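Local coordinates for flavin reductase domain protein, FMN-binding (Shewanella baltica, PDB 3HMZ), which binds flavin mononucleotide and may act as an NAD(P)-dependent oxidoreductase of the flavin reductase type, at residues A20-L25 against A152-A157; P58-V63 against L133-I138. All blocks are in the same frame, centred on the assembly; numbering follows the deposited sequence. Where two conformers were deposited one is given.

Contact 1 (A20-L25 against A152-A157); sequences AKAYRL and AEVIGA
Val-154 and Ala-157 both turn toward Ala-22, although they sit three residues apart on one strand. In a regular strand such residues would point to opposite faces. The explanation is a classic beta bulge: Ile-155 and Gly-156 both lie across from Ala-134 of the neighbouring strand, and the extra residue brings Ala-157 round to the face of Val-154. The partner, 20-25, is a short turn with helical backbone angles at 22-25. Its backbone bonds run from Arg-24 N to Lys-21 O and from Leu-25 N to Ala-22 O. No hydrogen bond crosses the contact. The methyl of Ala-157 points straight at that of Ala-22 and meets it from the flank, CB to CB at 3.6 Å. Val-154 adds one branch, with its CG1 4.3 Å from CB of Ala-22. Leu-25 holds CG beside its backbone N (chi1 -63°), and its CD1 comes within 4.0 Å of Ala-157 CB. On another side of the turn, Arg-24 NE donates a hydrogen bond to Tyr-23 OH at 3.0 Å, almost straight (175°) and in the guanidinium plane. Arg-24 CG sits on one face of the tyrosine ring, toward its rim, 3.4 Å above the plane. Arg-24 NH1 is hydrogen-bonded to Gly-167 O, and Tyr-23 packs on Trp-49 of the second subunit. Leu-25 further touches Leu-133, so the turn covers two adjacent strands, 149-160 and 131-138. The arrangement joins an N-terminal loop to a bulged strand of the curled antiparallel sheet, as in the split beta-barrel of FMN-binding flavin reductases.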
loop_
_atom_site.group_PDB
_atom_site.type_symbol
_atom_site.label_atom_id
_atom_site.label_comp_id
_atom_site.label_asym_id
_atom_site.label_seq_id
_atom_site.Cartn_x
_atom_site.Cartn_y
_atom_site.Cartn_z
ATOM N N ALA A 20 -18.549 -4.634 -2.441
ATOM C CA ALA A 20 -17.682 -5.523 -3.213
ATOM C C ALA A 20 -16.592 -4.800 -4.021
ATOM O O ALA A 20 -15.685 -5.463 -4.541
ATOM C CB ALA A 20 -18.541 -6.362 -4.189
ATOM N N LYS A 21 -16.720 -3.479 -4.215
ATOM C CA LYS A 21 -15.693 -2.672 -4.905
ATOM C C LYS A 21 -14.906 -1.779 -3.974
ATOM O O LYS A 21 -13.995 -1.070 -4.455
ATOM C CB LYS A 21 -16.333 -1.821 -5.998
ATOM C CG LYS A 21 -17.038 -2.691 -7.025
ATOM C CD LYS A 21 -16.915 -2.228 -8.389
ATOM C CE LYS A 21 -17.628 -3.135 -9.409
ATOM N NZ LYS A 21 -17.158 -4.569 -9.460
ATOM N N ALA A 22 -15.242 -1.779 -2.673
ATOM C CA ALA A 22 -14.572 -0.917 -1.698
ATOM C C ALA A 22 -13.042 -1.059 -1.698
ATOM O O ALA A 22 -12.322 -0.088 -1.492
ATOM C CB ALA A 22 -15.132 -1.155 -0.245
ATOM N N TYR A 23 -12.555 -2.275 -1.939
ATOM C CA TYR A 23 -11.079 -2.512 -1.957
ATOM C C TYR A 23 -10.370 -1.610 -2.986
ATOM O O TYR A 23 -9.202 -1.238 -2.801
ATOM C CB TYR A 23 -10.730 -3.979 -2.235
ATOM C CG TYR A 23 -10.911 -4.365 -3.675
ATOM C CD1 TYR A 23 -12.164 -4.709 -4.202
ATOM C CD2 TYR A 23 -9.837 -4.338 -4.545
ATOM C CE1 TYR A 23 -12.328 -4.988 -5.548
ATOM C CE2 TYR A 23 -9.995 -4.625 -5.883
ATOM C CZ TYR A 23 -11.236 -4.968 -6.384
ATOM O OH TYR A 23 -11.391 -5.233 -7.727
ATOM N N ARG A 24 -11.088 -1.234 -4.047
ATOM C CA ARG A 24 -10.488 -0.396 -5.098
ATOM C C ARG A 24 -10.100 1.003 -4.608
ATOM O O ARG A 24 -9.234 1.652 -5.174
ATOM C CB ARG A 24 -11.406 -0.281 -6.291
ATOM C CG ARG A 24 -11.598 -1.618 -6.978
ATOM C CD ARG A 24 -12.403 -1.458 -8.181
ATOM N NE ARG A 24 -12.691 -2.739 -8.825
ATOM C CZ ARG A 24 -13.432 -2.849 -9.915
ATOM N NH1 ARG A 24 -14.009 -1.786 -10.450
ATOM N NH2 ARG A 24 -13.643 -4.051 -10.440
ATOM N N LEU A 25 -10.736 1.440 -3.518
ATOM C CA LEU A 25 -10.443 2.730 -2.934
ATOM C C LEU A 25 -8.992 2.787 -2.411
ATOM O O LEU A 25 -8.440 3.877 -2.236
ATOM C CB LEU A 25 -11.435 3.050 -1.800
ATOM C CG LEU A 25 -12.894 3.157 -2.268
ATOM C CD1 LEU A 25 -13.871 3.241 -1.071
ATOM C CD2 LEU A 25 -13.118 4.333 -3.238
ATOM N N ALA A 152 -9.270 -5.367 9.988
ATOM C CA ALA A 152 -10.661 -4.966 10.117
ATOM C C ALA A 152 -11.523 -5.361 8.946
ATOM O O ALA A 152 -11.031 -5.445 7.823
ATOM C CB ALA A 152 -10.781 -3.418 10.317
ATOM N N GLU A 153 -12.809 -5.567 9.228
ATOM C CA GLU A 153 -13.782 -5.738 8.169
ATOM C C GLU A 153 -14.279 -4.338 7.777
ATOM O O GLU A 153 -14.530 -3.488 8.631
ATOM C CB GLU A 153 -14.939 -6.638 8.604
ATOM C CG GLU A 153 -16.174 -6.609 7.730
ATOM C CD GLU A 153 -17.008 -7.899 7.866
ATOM O OE1 GLU A 153 -16.835 -8.637 8.892
ATOM O OE2 GLU A 153 -17.760 -8.194 6.918
ATOM N N VAL A 154 -14.409 -4.111 6.481
ATOM C CA VAL A 154 -14.957 -2.837 5.969
ATOM C C VAL A 154 -16.469 -3.086 5.889
ATOM O O VAL A 154 -16.937 -4.019 5.188
ATOM C CB VAL A 154 -14.370 -2.482 4.613
ATOM C CG1 VAL A 154 -15.120 -1.291 4.020
ATOM C CG2 VAL A 154 -12.860 -2.217 4.755
ATOM N N ILE A 155 -17.224 -2.298 6.648
ATOM C CA ILE A 155 -18.679 -2.415 6.737
ATOM C C ILE A 155 -19.467 -1.372 5.974
ATOM O O ILE A 155 -20.694 -1.445 5.906
ATOM C CB ILE A 155 -19.141 -2.477 8.245
ATOM C CG1 ILE A 155 -18.826 -1.178 8.993
ATOM C CG2 ILE A 155 -18.456 -3.703 8.935
ATOM C CD1 ILE A 155 -19.360 -1.132 10.462
ATOM N N GLY A 156 -18.772 -0.367 5.437
ATOM C CA GLY A 156 -19.394 0.654 4.649
ATOM C C GLY A 156 -18.314 1.416 3.910
ATOM O O GLY A 156 -17.183 1.510 4.417
ATOM N N ALA A 157 -18.647 1.915 2.713
ATOM C CA ALA A 157 -17.692 2.657 1.899
ATOM C C ALA A 157 -18.414 3.713 1.104
ATOM O O ALA A 157 -19.553 3.487 0.641
ATOM C CB ALA A 157 -16.919 1.700 1.004
#

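Contact 2 (P58-V63 against L133-I138); sequences PKLTVV and LACKLI. With FMN (flavin mononucleotide), chain B.
Leu-60 and Cys-135 point toward each other from strands that are not paired. One branch of the leucine does most of the touching: CD2 lies 3.8 Å from SG of Cys-135. The leucine CG is next, at 4.2 Å from the same sulfur. Leu-60 places CG between its backbone N and carbonyl carbon (chi1 61°), a crowded position that sends the branches over to the other strand. The same CD2 of Leu-60 also approaches CD2 of Leu-133, more loosely, at 4.4 Å. One leucine methyl therefore meets two alternate residues of strand 133-138. The strand segments cross at 75° with axes 8.6 Å apart. Strand 149-160 pairs with both of them, and its Ala-152 is hydrogen-bonded to Leu-60 through the backbone. The strong turn between two strands that flank the same neighbour fits a curled antiparallel sheet, the split beta-barrel of the FMN-binding flavin reductases. Leu-60 and Cys-135 lie on the apolar inner side of that curve, where Ile-82 touches both. A second, smaller contact forms on the other side of strand 149-160. There Ile-138 extends its CG1 branch and puts CD1 4.3 Å from CD of Lys-59. The lysine takes part through its aliphatic chain, and its amine is not used in this pair. Ile-138 also packs on Tyr-147 of the second subunit. Further along 58-63, the strand reaches the flavin. N3 of FMN gives a hydrogen bond to Val-63 O, 2.8 Å long with an angle of 155° at the hydrogen. The cofactor is also hydrogen-bonded to Ser-100 OG, Thr-70 OG1, Asp-65 N and Asn-43 ND2.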
loop_
_atom_site.group_PDB
_atom_site.type_symbol
_atom_site.label_atom_id
_atom_site.label_comp_id
_atom_site.label_asym_id
_atom_site.label_seq_id
_atom_site.Cartn_x
_atom_site.Cartn_y
_atom_site.Cartn_z
ATOM N N PRO A 58 -15.121 -6.997 2.093
ATOM C CA PRO A 58 -13.840 -6.318 2.187
ATOM C C PRO A 58 -13.195 -6.324 3.572
ATOM O O PRO A 58 -13.881 -6.233 4.593
ATOM C CB PRO A 58 -14.156 -4.902 1.741
ATOM C CG PRO A 58 -15.623 -4.770 1.998
ATOM C CD PRO A 58 -16.194 -6.098 1.692
ATOM N N LYS A 59 -11.869 -6.409 3.589
ATOM C CA LYS A 59 -11.074 -6.300 4.801
ATOM C C LYS A 59 -9.812 -5.501 4.460
ATOM O O LYS A 59 -9.406 -5.399 3.283
ATOM C CB LYS A 59 -10.660 -7.656 5.366
ATOM C CG LYS A 59 -11.809 -8.611 5.706
ATOM C CD LYS A 59 -11.254 -9.899 6.318
ATOM C CE LYS A 59 -12.247 -11.111 6.449
ATOM N NZ LYS A 59 -13.644 -10.834 6.327
ATOM N N LEU A 60 -9.211 -4.975 5.506
ATOM C CA LEU A 60 -7.954 -4.251 5.393
ATOM C C LEU A 60 -7.081 -4.438 6.617
ATOM O O LEU A 60 -7.556 -4.936 7.669
ATOM C CB LEU A 60 -8.211 -2.771 5.034
ATOM C CG LEU A 60 -9.026 -1.940 6.034
ATOM C CD1 LEU A 60 -8.266 -1.606 7.355
ATOM C CD2 LEU A 60 -9.423 -0.631 5.340
ATOM N N THR A 61 -5.804 -4.137 6.431
ATOM C CA THR A 61 -4.844 -4.117 7.496
ATOM C C THR A 61 -4.397 -2.684 7.723
ATOM O O THR A 61 -4.350 -1.887 6.773
ATOM C CB THR A 61 -3.586 -4.991 7.232
ATOM O OG1 THR A 61 -2.972 -4.584 5.996
ATOM C CG2 THR A 61 -3.960 -6.495 7.206
ATOM N N VAL A 62 -3.992 -2.370 8.954
ATOM C CA VAL A 62 -3.306 -1.105 9.256
ATOM C C VAL A 62 -2.318 -1.354 10.404
ATOM O O VAL A 62 -2.601 -2.146 11.312
ATOM C CB VAL A 62 -4.273 0.059 9.518
ATOM C CG1 VAL A 62 -5.180 -0.172 10.787
ATOM C CG2 VAL A 62 -3.505 1.364 9.542
ATOM N N VAL A 63 -1.158 -0.746 10.302
ATOM C CA VAL A 63 -0.117 -0.828 11.312
ATOM C C VAL A 63 -0.233 0.413 12.176
ATOM O O VAL A 63 -0.165 1.543 11.674
ATOM C CB VAL A 63 1.269 -0.954 10.688
ATOM C CG1 VAL A 63 2.289 -1.161 11.784
ATOM C CG2 VAL A 63 1.298 -2.113 9.672
ATOM N N LEU A 133 -13.924 4.572 4.379
ATOM C CA LEU A 133 -14.245 3.195 4.651
ATOM C C LEU A 133 -14.476 3.042 6.164
ATOM O O LEU A 133 -13.550 3.283 6.959
ATOM C CB LEU A 133 -13.115 2.278 4.187
ATOM C CG LEU A 133 -12.713 2.325 2.695
ATOM C CD1 LEU A 133 -11.695 3.422 2.355
ATOM C CD2 LEU A 133 -12.147 0.950 2.246
ATOM N N ALA A 134 -15.698 2.665 6.555
ATOM C CA ALA A 134 -16.038 2.380 7.965
ATOM C C ALA A 134 -15.565 0.951 8.275
ATOM O O ALA A 134 -15.878 0.025 7.532
ATOM C CB ALA A 134 -17.493 2.520 8.182
ATOM N N CYS A 135 -14.818 0.807 9.370
ATOM C CA CYS A 135 -14.128 -0.434 9.699
ATOM C C CYS A 135 -14.455 -0.929 11.100
ATOM O O CYS A 135 -14.526 -0.161 12.051
ATOM C CB CYS A 135 -12.621 -0.227 9.621
ATOM S SG CYS A 135 -12.014 0.254 7.992
ATOM N N LYS A 136 -14.642 -2.243 11.184
ATOM C CA LYS A 136 -14.900 -2.944 12.435
ATOM C C LYS A 136 -13.685 -3.837 12.679
ATOM O O LYS A 136 -13.413 -4.747 11.897
ATOM C CB LYS A 136 -16.157 -3.788 12.359
ATOM C CG LYS A 136 -16.509 -4.541 13.676
ATOM C CD LYS A 136 -17.708 -5.409 13.449
ATOM C CE LYS A 136 -18.092 -6.102 14.756
ATOM N NZ LYS A 136 -19.214 -7.072 14.534
ATOM N N LEU A 137 -12.993 -3.582 13.774
ATOM C CA LEU A 137 -11.844 -4.375 14.169
ATOM C C LEU A 137 -12.186 -5.859 14.354
ATOM O O LEU A 137 -13.209 -6.194 14.933
ATOM C CB LEU A 137 -11.240 -3.849 15.485
ATOM C CG LEU A 137 -9.952 -4.495 16.028
ATOM C CD1 LEU A 137 -8.762 -4.271 15.063
ATOM C CD2 LEU A 137 -9.645 -4.010 17.452
ATOM N N ILE A 138 -11.327 -6.715 13.836
ATOM C CA ILE A 138 -11.357 -8.168 14.105
ATOM C C ILE A 138 -10.202 -8.377 15.093
ATOM O O ILE A 138 -9.044 -8.412 14.678
ATOM C CB ILE A 138 -11.154 -9.005 12.854
ATOM C CG1 ILE A 138 -12.239 -8.714 11.838
ATOM C CG2 ILE A 138 -11.124 -10.548 13.264
ATOM C CD1 ILE A 138 -12.020 -9.376 10.516
HETATM N N1 FMN B . 2.000 5.822 12.401
HETATM C C2 FMN B . 1.605 4.507 12.435
HETATM O O2 FMN B . 1.446 3.958 13.526
HETATM N N3 FMN B . 1.366 3.845 11.246
HETATM C C4 FMN B . 1.540 4.421 10.026
HETATM O O4 FMN B . 1.324 3.734 8.992
HETATM C C4A FMN B . 1.965 5.759 10.006
HETATM N N5 FMN B . 2.146 6.427 8.808
HETATM C C5A FMN B . 2.370 7.795 8.753
HETATM C C6 FMN B . 2.369 8.484 7.530
HETATM C C7 FMN B . 2.616 9.852 7.470
HETATM C C7M FMN B . 2.593 10.575 6.160
HETATM C C8 FMN B . 2.871 10.547 8.655
HETATM C C8M FMN B . 3.155 12.036 8.644
HETATM C C9 FMN B . 2.858 9.853 9.857
HETATM C C9A FMN B . 2.615 8.492 9.956
HETATM N N10 FMN B . 2.583 7.788 11.157
HETATM C C10 FMN B . 2.192 6.459 11.192
HETATM C "C1'" FMN B . 2.720 8.483 12.484
HETATM C "C2'" FMN B . 1.398 8.865 13.165
HETATM O "O2'" FMN B . 0.462 9.445 12.241
HETATM C "C3'" FMN B . 1.767 9.846 14.271
HETATM O "O3'" FMN B . 2.546 9.163 15.250
HETATM C "C4'" FMN B . 0.564 10.607 14.864
HETATM O "O4'" FMN B . 1.086 11.765 15.506
HETATM C "C5'" FMN B . -0.261 9.803 15.849
HETATM O "O5'" FMN B . -1.280 10.667 16.355
HETATM P P FMN B . -2.115 10.251 17.655
HETATM O O1P FMN B . -2.914 11.506 17.960
HETATM O O2P FMN B . -2.958 9.041 17.364
HETATM O O3P FMN B . -1.135 9.921 18.751
#

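Overall arrangement
Contacts 1 and 2 lie side by side, with centres about 8 Å apart. Strand 149-160 joins them. Two probable backbone hydrogen bonds tie 152-157 to 133-138: Ile-155 N to Ala-134 O and Glu-153 O to Lys-136 N, each 2.8 Å. On the other edge, Ala-152 O packs 3.3 Å from CB of Lys-59. Along the chain, contact 2 is nested within the loop that contact 1 closes. Both contacts touch the second subunit. Contact 1 lies away from the flavin site of its own chain, but its Tyr-23 packs on Trp-49 of the second subunit, an FMN-binding residue. In contact 2, Val-63 packs on Trp-49 of its own chain.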